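Local coordinates for protein packaging enzyme P4 (PDB 4BLP) that probably hydrolyses NTPs as a hexameric RecA-like packaging motor, driving RNA into the procapsid of a double-stranded RNA bacteriophage, at residues I257-S262 / S267-N272. Residues are numbered along the deposited sequence; the frame is centred on the assembly and turned at random.
Sequences INPMSS and SLVYNN
Val269 faces the incoming loop with both methyls, and each finds a different partner. Val269 CG1 lies 3.8 Å from CG of Pro259, the proline ring and the valine passing one another in opposite directions, while Val269 CG2 sits 3.4 Å from OG of Ser261. The fork is set by the first torsion of Val269, which places CG1 anti to the backbone N (chi1 173°) and CG2 anti to the carbonyl carbon. Tyr270, one residue further along the helix, meets the same proline from another direction: Pro259 CG comes to the ring edge, near its plane, 4.0 Å from Tyr270 CE1, and the two side chains cross at about a right angle. Pro259 CG thus meets two successive helix residues, and no hydrogen bond joins the segments. Pro259 also packs on Val152 of strand 147-152 and on Ile273, further along the same helix 266-274.

Ser261 forms the polar end of this packed part. Ser261 OG rests against the valine methyl and at the same time donates to the carbonyl O of Ser262, 2.8 Å away. The loose, solvent side begins at Ser262, which is exposed and does not touch helix segment 267-272. Met260 points away from the helix and packs on Phe220 and on Asn272 of a neighbouring subunit. The bend before it is an Asx turn: Asn258 OD1 accepts from Met260 N (3.1 Å), the donor lying above the carbonyl plane.

The example illustrates how a loop leaving the C-terminal end of a parallel strand is packed against the helix that follows. Here strand 252-257 runs beside strand 147-152, which leads into a probable Walker A P-loop touched by Tyr270, a topology characteristic of the RecA-like P-loop NTPase core.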
ATOM      1  N   ILE D 257     -16.983 -22.664   6.592  1.00  9.30           N
ATOM      2  CA  ILE D 257     -16.385 -21.468   6.032  1.00 10.52           C
ATOM      3  C   ILE D 257     -17.333 -20.809   5.039  1.00 14.94           C
ATOM      4  O   ILE D 257     -18.048 -21.500   4.310  1.00 12.67           O
ATOM      5  CB  ILE D 257     -14.994 -21.805   5.391  1.00 15.08           C
ATOM      6  CG1 ILE D 257     -14.171 -20.546   5.117  1.00 15.24           C
ATOM      7  CG2 ILE D 257     -15.122 -22.697   4.126  1.00 17.82           C
ATOM      8  CD1 ILE D 257     -12.666 -20.874   4.803  1.00 18.11           C
ATOM      9  N   ASN D 258     -17.357 -19.479   5.037  1.00 12.44           N
ATOM     10  CA  ASN D 258     -18.145 -18.696   4.069  1.00 14.27           C
ATOM     11  C   ASN D 258     -17.150 -17.757   3.388  1.00 16.88           C
ATOM     12  O   ASN D 258     -16.802 -16.753   3.998  1.00 14.19           O
ATOM     13  CB  ASN D 258     -19.301 -17.953   4.737  1.00 13.45           C
ATOM     14  CG  ASN D 258     -19.977 -16.972   3.790  1.00 19.49           C
ATOM     15  OD1 ASN D 258     -19.729 -16.955   2.574  1.00 20.10           O
ATOM     16  ND2 ASN D 258     -20.883 -16.153   4.320  1.00 20.80           N
ATOM     17  N   PRO D 259     -16.636 -18.085   2.178  1.00 14.79           N
ATOM     18  CA  PRO D 259     -15.577 -17.259   1.587  1.00 16.02           C
ATOM     19  C   PRO D 259     -16.021 -15.888   1.087  1.00 22.75           C
ATOM     20  O   PRO D 259     -15.168 -15.066   0.725  1.00 22.43           O
ATOM     21  CB  PRO D 259     -15.049 -18.131   0.433  1.00 18.10           C
ATOM     22  CG  PRO D 259     -16.246 -18.941   0.022  1.00 23.33           C
ATOM     23  CD  PRO D 259     -16.919 -19.276   1.333  1.00 18.49           C
ATOM     24  N   MET D 260     -17.346 -15.627   1.082  1.00 20.39           N
ATOM     25  CA  MET D 260     -17.946 -14.347   0.688  1.00 20.16           C
ATOM     26  C   MET D 260     -17.519 -13.916  -0.716  1.00 25.36           C
ATOM     27  O   MET D 260     -17.077 -12.782  -0.946  1.00 24.48           O
ATOM     28  CB  MET D 260     -17.645 -13.247   1.715  1.00 21.99           C
ATOM     29  CG  MET D 260     -18.256 -13.517   3.051  1.00 25.92           C
ATOM     30  SD  MET D 260     -18.312 -12.008   4.051  1.00 30.49           S
ATOM     31  CE  MET D 260     -19.301 -12.625   5.406  1.00 28.09           C
ATOM     32  N   SER D 261     -17.663 -14.841  -1.645  1.00 22.15           N
ATOM     33  CA  SER D 261     -17.395 -14.627  -3.054  1.00 22.93           C
ATOM     34  C   SER D 261     -18.483 -13.728  -3.607  1.00 28.88           C
ATOM     35  O   SER D 261     -19.624 -13.776  -3.117  1.00 27.49           O
ATOM     36  CB  SER D 261     -17.443 -15.971  -3.778  1.00 25.76           C
ATOM     37  OG  SER D 261     -17.499 -15.796  -5.184  1.00 34.40           O
ATOM     38  N   SER D 262     -18.186 -12.990  -4.685  1.00 29.50           N
ATOM     39  CA  SER D 262     -19.255 -12.275  -5.384  1.00 31.60           C
ATOM     40  C   SER D 262     -20.140 -13.353  -6.035  1.00 36.72           C
ATOM     41  O   SER D 262     -19.638 -14.456  -6.305  1.00 35.10           O
ATOM     42  CB  SER D 262     -18.690 -11.299  -6.408  1.00 34.98           C
ATOM     43  OG  SER D 262     -17.885 -11.974  -7.361  1.00 40.88           O
ATOM     44  N   SER D 267     -19.025 -20.477  -8.207  1.00 18.58           N
ATOM     45  CA  SER D 267     -18.591 -21.781  -8.726  1.00 18.44           C
ATOM     46  C   SER D 267     -17.066 -21.866  -8.808  1.00 21.07           C
ATOM     47  O   SER D 267     -16.501 -22.897  -8.421  1.00 20.35           O
ATOM     48  CB  SER D 267     -19.200 -22.047 -10.107  1.00 24.07           C
ATOM     49  OG  SER D 267     -20.610 -22.137  -9.991  1.00 38.20           O
ATOM     50  N   LEU D 268     -16.406 -20.794  -9.296  1.00 18.32           N
ATOM     51  CA  LEU D 268     -14.955 -20.747  -9.394  1.00 20.19           C
ATOM     52  C   LEU D 268     -14.321 -20.811  -8.003  1.00 19.38           C
ATOM     53  O   LEU D 268     -13.371 -21.565  -7.790  1.00 17.79           O
ATOM     54  CB  LEU D 268     -14.505 -19.445 -10.099  1.00 22.07           C
ATOM     55  CG  LEU D 268     -14.731 -19.237 -11.583  1.00 32.15           C
ATOM     56  CD1 LEU D 268     -13.983 -17.984 -12.023  1.00 32.66           C
ATOM     57  CD2 LEU D 268     -14.239 -20.413 -12.419  1.00 40.28           C
ATOM     58  N   VAL D 269     -14.837 -20.002  -7.063  1.00 13.81           N
ATOM     59  CA  VAL D 269     -14.286 -19.992  -5.698  1.00 11.59           C
ATOM     60  C   VAL D 269     -14.446 -21.363  -5.052  1.00 12.33           C
ATOM     61  O   VAL D 269     -13.497 -21.871  -4.439  1.00 12.39           O
ATOM     62  CB  VAL D 269     -14.927 -18.843  -4.859  1.00 14.84           C
ATOM     63  CG1 VAL D 269     -14.515 -18.916  -3.382  1.00 15.46           C
ATOM     64  CG2 VAL D 269     -14.506 -17.490  -5.450  1.00 15.54           C
ATOM     65  N   TYR D 270     -15.629 -21.990  -5.186  1.00 13.11           N
ATOM     66  CA  TYR D 270     -15.862 -23.302  -4.572  1.00 13.16           C
ATOM     67  C   TYR D 270     -14.924 -24.344  -5.203  1.00 15.44           C
ATOM     68  O   TYR D 270     -14.379 -25.168  -4.482  1.00 15.83           O
ATOM     69  CB  TYR D 270     -17.336 -23.704  -4.686  1.00 16.57           C
ATOM     70  CG  TYR D 270     -18.286 -22.961  -3.744  1.00 20.27           C
ATOM     71  CD1 TYR D 270     -17.845 -21.893  -2.968  1.00 23.40           C
ATOM     72  CD2 TYR D 270     -19.625 -23.314  -3.652  1.00 21.88           C
ATOM     73  CE1 TYR D 270     -18.720 -21.189  -2.131  1.00 26.43           C
ATOM     74  CE2 TYR D 270     -20.497 -22.646  -2.784  1.00 22.07           C
ATOM     75  CZ  TYR D 270     -20.047 -21.575  -2.041  1.00 29.44           C
ATOM     76  OH  TYR D 270     -20.911 -20.891  -1.211  1.00 29.31           O
ATOM     77  N   ASN D 271     -14.682 -24.267  -6.544  1.00 14.00           N
ATOM     78  CA  ASN D 271     -13.723 -25.173  -7.183  1.00 12.90           C
ATOM     79  C   ASN D 271     -12.312 -24.971  -6.612  1.00 15.37           C
ATOM     80  O   ASN D 271     -11.596 -25.938  -6.380  1.00 14.00           O
ATOM     81  CB  ASN D 271     -13.682 -24.952  -8.701  1.00 14.96           C
ATOM     82  CG  ASN D 271     -14.887 -25.464  -9.423  1.00 36.81           C
ATOM     83  OD1 ASN D 271     -15.646 -26.289  -8.901  1.00 30.47           O
ATOM     84  ND2 ASN D 271     -15.065 -25.006 -10.667  1.00 34.64           N
ATOM     85  N   ASN D 272     -11.910 -23.704  -6.395  1.00 12.46           N
ATOM     86  CA  ASN D 272     -10.574 -23.437  -5.849  1.00 10.24           C
ATOM     87  C   ASN D 272     -10.453 -23.959  -4.432  1.00 14.87           C
ATOM     88  O   ASN D 272      -9.399 -24.462  -4.050  1.00 14.35           O
ATOM     89  CB  ASN D 272     -10.271 -21.927  -5.914  1.00 12.10           C
ATOM     90  CG  ASN D 272     -10.098 -21.410  -7.333  1.00 26.60           C
ATOM     91  OD1 ASN D 272      -9.763 -22.144  -8.244  1.00 28.75           O
ATOM     92  ND2 ASN D 272     -10.326 -20.139  -7.568  1.00 18.54           N
TER